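Local coordinates for kinase-associated protein B (Bacillus cereus, PDB 1Y71) that is of unknown function but probably associates with a kinase through an SH3-like beta domain followed by two helices, at residues 21-26 against 44-49; 39-44 against 86-91. One frame throughout, in Å; residues are numbered along the deposited sequence.

Contact 1: residues 21-26 against 44-49; sequences GKYIGE and KHPVQG
Lys22 and Lys44 face each other as an antiparallel hydrogen-bonded pair, each backbone donating to and accepting from the other. Lys22 N reaches Lys44 O at 2.9 Å with an N-H...O angle of 166°, and the return bond, Lys44 N to Lys22 O, is equally long. Both donors sit about 20° off the plane of the carbonyl they meet. Leu43 and Lys44 both face Lys22, a classic beta bulge, and Lys22 O also accepts from Leu43 N. The pair puts the two lysine side chains on one face of the sheet, CB against CB at 3.8 Å. With CG anti to the backbone N in both, the chains then part: Lys22 runs on extended, while Lys44 bends at its last torsion and gives its NZ to Thr20 O. Lys44 O takes a CA-H...O contact from Gly21, whose CA lies 3.3 Å away. Pro46 closes on the start of the strand, its CA 3.9 Å from Gly21 CA. The Tyr23 side chain, crossing that of Pro46 at about a right angle, brings OH to within 3.8 Å of Pro46 CD; this hydroxyl is hydrogen-bonded to Leu68 N. His45 points away from the strand, its ring lying with one face over Pro46 CD and its NE2 bonded to Tyr128 OH. The contact ends the pairing of strands 21-31 and 34-42: past Lys44 the chain leaves the sheet, with His45 resting on Leu124 of helix 112-127, Pro46 O held by Gln102 of helix 91-104, and strand 13-18 along the other edge of strand 21-31, its Thr15 and Ile17 touching Lys22.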
loop_
_atom_site.group_PDB
_atom_site.type_symbol
_atom_site.label_atom_id
_atom_site.label_comp_id
_atom_site.label_asym_id
_atom_site.label_seq_id
_atom_site.Cartn_x
_atom_site.Cartn_y
_atom_site.Cartn_z
ATOM N N GLY B 21 17.339 -6.082 3.488
ATOM C CA GLY B 21 16.244 -5.380 2.835
ATOM C C GLY B 21 15.360 -4.815 3.947
ATOM O O GLY B 21 15.409 -5.275 5.083
ATOM N N LYS B 22 14.570 -3.810 3.627
ATOM C CA LYS B 22 13.586 -3.282 4.580
ATOM C C LYS B 22 12.252 -3.149 3.881
ATOM O O LYS B 22 12.187 -2.611 2.759
ATOM C CB LYS B 22 14.024 -1.923 5.149
ATOM C CG LYS B 22 13.155 -1.510 6.336
ATOM C CD LYS B 22 13.686 -0.198 7.042
ATOM C CE LYS B 22 13.001 0.007 8.383
ATOM N NZ LYS B 22 13.533 1.255 9.034
ATOM N N TYR B 23 11.198 -3.636 4.548
ATOM C CA TYR B 23 9.862 -3.769 3.962
ATOM C C TYR B 23 8.765 -3.201 4.857
ATOM O O TYR B 23 8.901 -3.151 6.078
ATOM C CB TYR B 23 9.556 -5.289 3.708
ATOM C CG TYR B 23 10.620 -5.951 2.846
ATOM C CD1 TYR B 23 10.534 -5.906 1.472
ATOM C CD2 TYR B 23 11.778 -6.509 3.417
ATOM C CE1 TYR B 23 11.528 -6.471 0.673
ATOM C CE2 TYR B 23 12.773 -7.066 2.630
ATOM C CZ TYR B 23 12.642 -7.055 1.262
ATOM O OH TYR B 23 13.627 -7.589 0.455
ATOM N N ILE B 24 7.663 -2.791 4.238
ATOM C CA ILE B 24 6.408 -2.565 4.971
ATOM C C ILE B 24 5.594 -3.817 4.776
ATOM O O ILE B 24 5.514 -4.365 3.648
ATOM C CB ILE B 24 5.661 -1.313 4.444
ATOM C CG1 ILE B 24 6.501 -0.081 4.773
ATOM C CG2 ILE B 24 4.175 -1.258 4.942
ATOM C CD1 ILE B 24 6.226 1.142 3.905
ATOM N N GLY B 25 4.986 -4.286 5.856
ATOM C CA GLY B 25 4.171 -5.509 5.777
ATOM C C GLY B 25 3.113 -5.606 6.842
ATOM O O GLY B 25 2.871 -4.669 7.598
ATOM N N GLU B 26 2.473 -6.756 6.893
ATOM C CA GLU B 26 1.419 -6.982 7.863
ATOM C C GLU B 26 1.752 -8.208 8.721
ATOM O O GLU B 26 2.152 -9.241 8.192
ATOM C CB GLU B 26 0.082 -7.147 7.113
ATOM C CG GLU B 26 -1.099 -7.392 8.015
ATOM C CD GLU B 26 -2.309 -7.885 7.266
ATOM O OE1 GLU B 26 -2.212 -8.201 6.055
ATOM O OE2 GLU B 26 -3.364 -7.973 7.920
ATOM N N LYS B 44 13.655 -0.565 1.360
ATOM C CA LYS B 44 15.077 -0.629 1.022
ATOM C C LYS B 44 15.360 -1.935 0.334
ATOM O O LYS B 44 14.994 -3.002 0.848
ATOM C CB LYS B 44 15.961 -0.460 2.273
ATOM C CG LYS B 44 17.456 -0.693 1.984
ATOM C CD LYS B 44 18.211 -0.814 3.294
ATOM C CE LYS B 44 19.713 -0.733 3.073
ATOM N NZ LYS B 44 20.383 -2.055 3.238
ATOM N N HIS B 45 15.940 -1.842 -0.860
ATOM C CA HIS B 45 16.310 -3.022 -1.629
ATOM C C HIS B 45 17.565 -3.614 -0.999
ATOM O O HIS B 45 18.443 -2.861 -0.534
ATOM C CB HIS B 45 16.476 -2.689 -3.126
ATOM C CG HIS B 45 16.506 -3.899 -4.007
ATOM N ND1 HIS B 45 17.656 -4.635 -4.218
ATOM C CD2 HIS B 45 15.530 -4.515 -4.716
ATOM C CE1 HIS B 45 17.391 -5.639 -5.035
ATOM N NE2 HIS B 45 16.104 -5.600 -5.341
ATOM N N PRO B 46 17.618 -4.952 -0.889
ATOM C CA PRO B 46 18.756 -5.565 -0.194
ATOM C C PRO B 46 20.103 -5.367 -0.899
ATOM O O PRO B 46 20.173 -5.166 -2.128
ATOM C CB PRO B 46 18.416 -7.053 -0.199
ATOM C CG PRO B 46 17.466 -7.211 -1.366
ATOM C CD PRO B 46 16.620 -5.972 -1.281
ATOM N N VAL B 47 21.145 -5.465 -0.092
ATOM C CA VAL B 47 22.516 -5.339 -0.554
ATOM C C VAL B 47 22.837 -6.563 -1.407
ATOM O O VAL B 47 22.327 -7.652 -1.149
ATOM C CB VAL B 47 23.479 -5.225 0.668
ATOM C CG1 VAL B 47 24.883 -4.853 0.224
ATOM C CG2 VAL B 47 23.039 -4.118 1.548
ATOM N N GLN B 48 23.673 -6.381 -2.424
ATOM C CA GLN B 48 24.064 -7.482 -3.304
ATOM C C GLN B 48 25.393 -8.104 -2.886
ATOM O O GLN B 48 26.171 -7.498 -2.149
ATOM C CB GLN B 48 24.169 -6.971 -4.746
ATOM C CG GLN B 48 22.891 -6.287 -5.238
ATOM C CD GLN B 48 21.670 -7.176 -5.116
ATOM O OE1 GLN B 48 20.795 -6.952 -4.269
ATOM N NE2 GLN B 48 21.602 -8.195 -5.956
ATOM N N GLY B 49 25.636 -9.326 -3.356
ATOM C CA GLY B 49 26.924 -10.005 -3.161
ATOM C C GLY B 49 26.787 -11.114 -2.133
ATOM O O GLY B 49 25.780 -11.161 -1.410
#

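Contact 2: residues 39-44 against 86-91; sequences VLAVLK and GEIPDY
A classic beta bulge at Leu40 and Ala41, both facing Ile24 of the neighbouring strand, marks where the end of strand 34-42 in the SH3-like sheet meets the linker into helix 91-104. The linker passes at nearly a right angle to the strand (86°), and direct contact is largely apolar. Tyr91, the first residue of the helix, follows Asp90, whose OD1 caps the helix by accepting from Glu93 N. With CG anti to its backbone N (chi1 171°), the Tyr91 ring reaches across the strand, and the Leu40 carbonyl lies at its edge, with Leu40 O 3.3 Å from Tyr91 CB. Further out, Tyr91 CE1 meets a methyl from each of two valines: Val42 CG2 at 3.7 Å, approaching obliquely, and Val39 CG1 near the ring plane. The phenol is held at its far end by Leu68 O, which bonds to OH. The Ala41 methyl touches the pyrrolidine ring, CB 3.5 Å from Pro89 CG and little further from CD. Ile88 points toward the strand and uses two branches: CG2 lies 4.0 Å from Leu40 CB, while CD1 approaches Leu40 CD1. This pair continues into the dimer interface, where Ile88 of the second subunit packs on both Leu40 and Ile88. Ser94, one turn into the helix, adds a polar tie through OG to Val42 N and also bonds to Tyr91 O. Between the Leu40 and Tyr91 backbones sits one water, probably donating to Leu40 O at 2.8 Å and accepting a weak bond from Tyr91 N at 3.1 Å.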
loop_
_atom_site.group_PDB
_atom_site.type_symbol
_atom_site.label_atom_id
_atom_site.label_comp_id
_atom_site.label_asym_id
_atom_site.label_seq_id
_atom_site.Cartn_x
_atom_site.Cartn_y
_atom_site.Cartn_z
ATOM N N VAL B 39 4.616 -9.308 3.156
ATOM C CA VAL B 39 5.248 -8.138 2.528
ATOM C C VAL B 39 4.230 -7.373 1.670
ATOM O O VAL B 39 3.539 -7.950 0.813
ATOM C CB VAL B 39 6.478 -8.544 1.675
ATOM C CG1 VAL B 39 7.037 -7.359 0.865
ATOM C CG2 VAL B 39 7.548 -9.132 2.538
ATOM N N LEU B 40 4.142 -6.065 1.907
ATOM C CA LEU B 40 3.264 -5.206 1.099
ATOM C C LEU B 40 3.985 -4.171 0.233
ATOM O O LEU B 40 3.457 -3.733 -0.809
ATOM C CB LEU B 40 2.246 -4.498 1.998
ATOM C CG LEU B 40 1.340 -5.424 2.798
ATOM C CD1 LEU B 40 0.538 -4.615 3.850
ATOM C CD2 LEU B 40 0.386 -6.305 1.919
ATOM N N ALA B 41 5.161 -3.732 0.695
ATOM C CA ALA B 41 5.923 -2.720 -0.013
ATOM C C ALA B 41 7.389 -2.836 0.348
ATOM O O ALA B 41 7.726 -3.398 1.394
ATOM C CB ALA B 41 5.414 -1.333 0.308
ATOM N N VAL B 42 8.242 -2.295 -0.522
ATOM C CA VAL B 42 9.683 -2.248 -0.308
ATOM C C VAL B 42 10.153 -0.835 0.053
ATOM O O VAL B 42 9.885 0.106 -0.669
ATOM C CB VAL B 42 10.471 -2.726 -1.546
ATOM C CG1 VAL B 42 12.007 -2.830 -1.205
ATOM C CG2 VAL B 42 9.919 -4.070 -2.066
ATOM N N LEU B 43 10.864 -0.714 1.174
ATOM C CA LEU B 43 11.503 0.543 1.585
ATOM C C LEU B 43 12.995 0.581 1.241
ATOM O O LEU B 43 13.544 1.649 0.894
ATOM C CB LEU B 43 11.352 0.788 3.106
ATOM C CG LEU B 43 9.985 1.159 3.656
ATOM C CD1 LEU B 43 10.038 1.212 5.190
ATOM C CD2 LEU B 43 9.443 2.464 3.065
ATOM N N LYS B 44 13.655 -0.565 1.360
ATOM C CA LYS B 44 15.077 -0.629 1.022
ATOM C C LYS B 44 15.360 -1.935 0.334
ATOM O O LYS B 44 14.994 -3.002 0.848
ATOM C CB LYS B 44 15.961 -0.460 2.273
ATOM C CG LYS B 44 17.456 -0.693 1.984
ATOM C CD LYS B 44 18.211 -0.814 3.294
ATOM C CE LYS B 44 19.713 -0.733 3.073
ATOM N NZ LYS B 44 20.383 -2.055 3.238
ATOM N N GLY B 86 2.552 4.888 8.649
ATOM C CA GLY B 86 2.567 5.730 7.441
ATOM C C GLY B 86 1.659 5.116 6.368
ATOM O O GLY B 86 1.036 4.058 6.597
ATOM N N GLU B 87 1.604 5.772 5.199
ATOM C CA GLU B 87 0.862 5.232 4.060
ATOM C C GLU B 87 1.605 4.043 3.514
ATOM O O GLU B 87 2.825 3.943 3.654
ATOM C CB GLU B 87 0.620 6.293 2.962
ATOM C CG GLU B 87 -0.320 7.438 3.410
ATOM C CD GLU B 87 -0.644 8.395 2.297
ATOM O OE1 GLU B 87 -0.168 8.187 1.169
ATOM O OE2 GLU B 87 -1.378 9.375 2.538
ATOM N N ILE B 88 0.857 3.126 2.917
ATOM C CA ILE B 88 1.458 1.955 2.316
ATOM C C ILE B 88 1.600 2.224 0.815
ATOM O O ILE B 88 0.601 2.423 0.110
ATOM C CB ILE B 88 0.628 0.664 2.586
ATOM C CG1 ILE B 88 0.450 0.464 4.100
ATOM C CG2 ILE B 88 1.303 -0.569 1.899
ATOM C CD1 ILE B 88 -0.441 -0.672 4.435
ATOM N N PRO B 89 2.838 2.264 0.322
ATOM C CA PRO B 89 3.042 2.518 -1.091
ATOM C C PRO B 89 2.644 1.300 -1.914
ATOM O O PRO B 89 2.581 0.203 -1.385
ATOM C CB PRO B 89 4.555 2.733 -1.221
ATOM C CG PRO B 89 5.155 2.174 -0.025
ATOM C CD PRO B 89 4.102 2.089 1.061
ATOM N N ASP B 90 2.393 1.522 -3.199
ATOM C CA ASP B 90 2.191 0.442 -4.147
ATOM C C ASP B 90 3.459 -0.390 -4.228
ATOM O O ASP B 90 4.564 0.177 -4.358
ATOM C CB ASP B 90 1.903 1.017 -5.533
ATOM C CG ASP B 90 1.756 -0.056 -6.566
ATOM O OD1 ASP B 90 2.687 -0.290 -7.395
ATOM O OD2 ASP B 90 0.678 -0.658 -6.549
ATOM N N TYR B 91 3.321 -1.720 -4.154
ATOM C CA TYR B 91 4.483 -2.591 -4.016
ATOM C C TYR B 91 5.419 -2.305 -5.199
ATOM O O TYR B 91 6.613 -2.059 -5.019
ATOM C CB TYR B 91 4.103 -4.099 -4.013
ATOM C CG TYR B 91 5.342 -4.994 -4.098
ATOM C CD1 TYR B 91 5.974 -5.450 -2.946
ATOM C CD2 TYR B 91 5.879 -5.347 -5.327
ATOM C CE1 TYR B 91 7.114 -6.228 -3.009
ATOM C CE2 TYR B 91 7.033 -6.138 -5.427
ATOM C CZ TYR B 91 7.640 -6.576 -4.274
ATOM O OH TYR B 91 8.775 -7.340 -4.384
HETATM O O HOH W 1 1.206 -2.727 -2.092
#

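Overall arrangement
Contacts 1 and 2 share Lys44 and use neighbouring strands, 21-31 and 34-42, joined by backbone bonds such as Leu40 N to Ile24 O and Leu43 N to Lys22 O. Their centres lie 10 Å apart. Both are mostly buried, but contact 1 is near the centre of the chain, although its Lys44 is exposed, whereas contact 2 lies further out and reaches the second subunit. Their chemistry follows suit: 21-26 against 44-49 is chiefly backbone pairing, whereas 39-44 against 86-91 combines apolar packing with a water bridge. Together they tie the sheet to the helical part, contact 1 through the chain that leaves the sheet after Lys44 and contact 2 at the start of helix 91-104.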